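Local coordinates for protein L-2,4-diaminobutyric acid acetyltransferase (PDB 6SL8) that transfers an acetyl group from acetyl-CoA to L-2,4-diaminobutyric acid, probably as a step of ectoine synthesis, at residues G72-F77 with W89-A94. Residues are numbered along the deposited sequence; the frame is centred on the assembly and turned at random.
With DAB (2,4-diaminobutyric acid), chain B; DAB (2,4-diaminobutyric acid), chain C.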
loop_
_atom_site.group_PDB
_atom_site.type_symbol
_atom_site.label_atom_id
_atom_site.label_comp_id
_atom_site.label_asym_id
_atom_site.label_seq_id
_atom_site.Cartn_x
_atom_site.Cartn_y
_atom_site.Cartn_z
ATOM N N GLY A 72 -14.150 9.802 8.766
ATOM C CA GLY A 72 -14.180 8.952 7.564
ATOM C C GLY A 72 -12.807 8.933 6.898
ATOM O O GLY A 72 -12.011 9.892 6.984
ATOM N N PHE A 73 -12.546 7.813 6.253
ATOM C CA PHE A 73 -11.362 7.692 5.422
ATOM C C PHE A 73 -11.608 6.788 4.311
ATOM O O PHE A 73 -12.281 5.742 4.428
ATOM C CB PHE A 73 -10.235 7.124 6.272
ATOM C CG PHE A 73 -8.925 6.860 5.533
ATOM C CD1 PHE A 73 -8.113 7.925 5.191
ATOM C CD2 PHE A 73 -8.524 5.575 5.282
ATOM C CE1 PHE A 73 -6.911 7.699 4.547
ATOM C CE2 PHE A 73 -7.296 5.324 4.599
ATOM C CZ PHE A 73 -6.493 6.396 4.279
ATOM N N ILE A 74 -11.029 7.109 3.176
ATOM C CA ILE A 74 -10.961 6.137 2.066
ATOM C C ILE A 74 -9.548 6.145 1.473
ATOM O O ILE A 74 -8.918 7.191 1.250
ATOM C CB ILE A 74 -11.898 6.404 0.855
ATOM C CG1 ILE A 74 -13.391 6.354 1.187
ATOM C CG2 ILE A 74 -11.538 5.460 -0.314
ATOM C CD1 ILE A 74 -14.279 6.581 -0.025
ATOM N N SER A 75 -9.019 4.943 1.295
ATOM C CA SER A 75 -7.762 4.719 0.627
ATOM C C SER A 75 -8.014 4.144 -0.745
ATOM O O SER A 75 -8.844 3.260 -0.934
ATOM C CB SER A 75 -6.787 3.869 1.383
ATOM O OG SER A 75 -7.380 2.612 1.727
ATOM N N ALA A 76 -7.236 4.619 -1.738
ATOM C CA ALA A 76 -7.340 4.112 -3.110
ATOM C C ALA A 76 -6.063 4.473 -3.840
ATOM O O ALA A 76 -5.205 5.248 -3.328
ATOM C CB ALA A 76 -8.566 4.743 -3.849
ATOM N N PHE A 77 -5.874 3.871 -5.012
ATOM C CA PHE A 77 -4.707 4.162 -5.866
ATOM C C PHE A 77 -5.098 3.939 -7.300
ATOM O O PHE A 77 -5.951 3.098 -7.571
ATOM C CB PHE A 77 -3.443 3.318 -5.494
ATOM C CG PHE A 77 -3.708 1.831 -5.385
ATOM C CD1 PHE A 77 -3.642 1.078 -6.505
ATOM C CD2 PHE A 77 -3.981 1.248 -4.128
ATOM C CE1 PHE A 77 -3.874 -0.301 -6.445
ATOM C CE2 PHE A 77 -4.248 -0.173 -4.056
ATOM C CZ PHE A 77 -4.173 -0.893 -5.220
ATOM N N TRP A 89 -9.341 0.644 -1.731
ATOM C CA TRP A 89 -8.767 -0.312 -0.818
ATOM C C TRP A 89 -9.613 -0.369 0.455
ATOM O O TRP A 89 -10.168 -1.456 0.741
ATOM C CB TRP A 89 -7.313 0.030 -0.542
ATOM C CG TRP A 89 -6.536 -0.873 0.320
ATOM C CD1 TRP A 89 -7.003 -1.995 0.976
ATOM C CD2 TRP A 89 -5.161 -0.741 0.661
ATOM N NE1 TRP A 89 -5.985 -2.512 1.723
ATOM C CE2 TRP A 89 -4.820 -1.794 1.510
ATOM C CE3 TRP A 89 -4.172 0.202 0.293
ATOM C CZ2 TRP A 89 -3.508 -1.921 2.055
ATOM C CZ3 TRP A 89 -2.864 0.075 0.817
ATOM C CH2 TRP A 89 -2.561 -0.997 1.639
ATOM N N GLN A 90 -9.669 0.664 1.252
ATOM C CA GLN A 90 -10.422 0.631 2.509
ATOM C C GLN A 90 -11.367 1.828 2.542
ATOM O O GLN A 90 -10.931 2.946 2.287
ATOM C CB GLN A 90 -9.562 0.592 3.773
ATOM C CG GLN A 90 -8.664 -0.610 3.777
ATOM C CD GLN A 90 -7.882 -0.742 5.081
ATOM O OE1 GLN A 90 -7.055 0.105 5.412
ATOM N NE2 GLN A 90 -8.076 -1.847 5.749
ATOM N N VAL A 91 -12.606 1.607 2.972
ATOM C CA VAL A 91 -13.621 2.635 3.272
ATOM C C VAL A 91 -14.025 2.492 4.742
ATOM O O VAL A 91 -14.495 1.417 5.151
ATOM C CB VAL A 91 -14.849 2.484 2.327
ATOM C CG1 VAL A 91 -15.897 3.519 2.672
ATOM C CG2 VAL A 91 -14.464 2.403 0.857
ATOM N N ALA A 92 -13.780 3.545 5.517
ATOM C CA ALA A 92 -14.106 3.578 6.899
ATOM C C ALA A 92 -14.918 4.791 7.273
ATOM O O ALA A 92 -14.538 5.926 6.929
ATOM C CB ALA A 92 -12.880 3.461 7.777
ATOM N N VAL A 93 -15.965 4.596 8.101
ATOM C CA VAL A 93 -16.808 5.694 8.627
ATOM C C VAL A 93 -16.973 5.428 10.092
ATOM O O VAL A 93 -17.245 4.273 10.456
ATOM C CB VAL A 93 -18.167 5.769 7.921
ATOM C CG1 VAL A 93 -18.975 6.929 8.504
ATOM C CG2 VAL A 93 -17.950 6.005 6.407
ATOM N N ALA A 94 -16.685 6.411 10.890
ATOM C CA ALA A 94 -16.852 6.234 12.358
ATOM C C ALA A 94 -18.292 5.840 12.717
ATOM O O ALA A 94 -19.227 6.312 12.066
ATOM C CB ALA A 94 -16.482 7.500 13.059
HETATM N N DAB B . -10.939 -6.351 3.883
HETATM C CA DAB B . -9.970 -5.533 3.055
HETATM C C DAB B . -9.292 -4.531 3.910
HETATM O O DAB B . -9.748 -4.219 4.965
HETATM C CB DAB B . -10.600 -5.001 1.760
HETATM C CG DAB B . -11.554 -3.942 2.118
HETATM N ND DAB B . -12.249 -3.488 0.897
HETATM O OXT DAB B . -8.226 -4.065 3.424
HETATM N N DAB C . -22.145 4.669 6.758
HETATM C CA DAB C . -21.215 4.532 5.611
HETATM C C DAB C . -21.885 5.682 4.999
HETATM O O DAB C . -22.952 5.532 4.418
HETATM C CB DAB C . -21.294 3.231 4.812
HETATM C CG DAB C . -20.641 2.921 3.441
HETATM N ND DAB C . -19.369 2.081 3.502
HETATM O OXT DAB C . -21.458 6.821 5.031
HETATM O O HOH W 1 -5.642 1.215 3.294
#
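On neighbouring antiparallel strands, S75 is paired with two successive residues, W89 and Q90, which makes a classic beta bulge. Its carbonyl O accepts the N-H of W89 at 2.8 Å, from a donor tilted off the carbonyl plane. The S75 N-H returns a bond to Q90 O at 2.9 Å. With chi1 at 55°, S75 OG sits between its own N and carbonyl carbon. There it takes the Q90 N-H in a bent bond of 3.0 Å and lies close to W89 CB. A water joins S75 OG to Q90 OE1 and rests over one face of the W89 indole. Beyond the bulge the pairing is regular: F73 and A92 exchange two backbone bonds, while I74 and V91 set their side chains alongside each other, CG1 to CG1 at 4.1 Å.

The bulge residues line the site of one bound diaminobutyrate. W89 O accepts the ligand's ND at 2.9 Å, Q90 NE2 donates to its carboxylate O at 3.0 Å, and W89 NE1 reaches OXT only weakly. Y50 OH and D43 O also hydrogen-bond the Q90 amide, at OE1 and NE2 respectively, and Y48 of the second subunit meets the W89 ring.

Strands 69-78 and 85-93 form a hairpin in the central sheet of this GNAT fold; I74 and V91 pack against helix 102-111, F73 and A92 against helix 29-37.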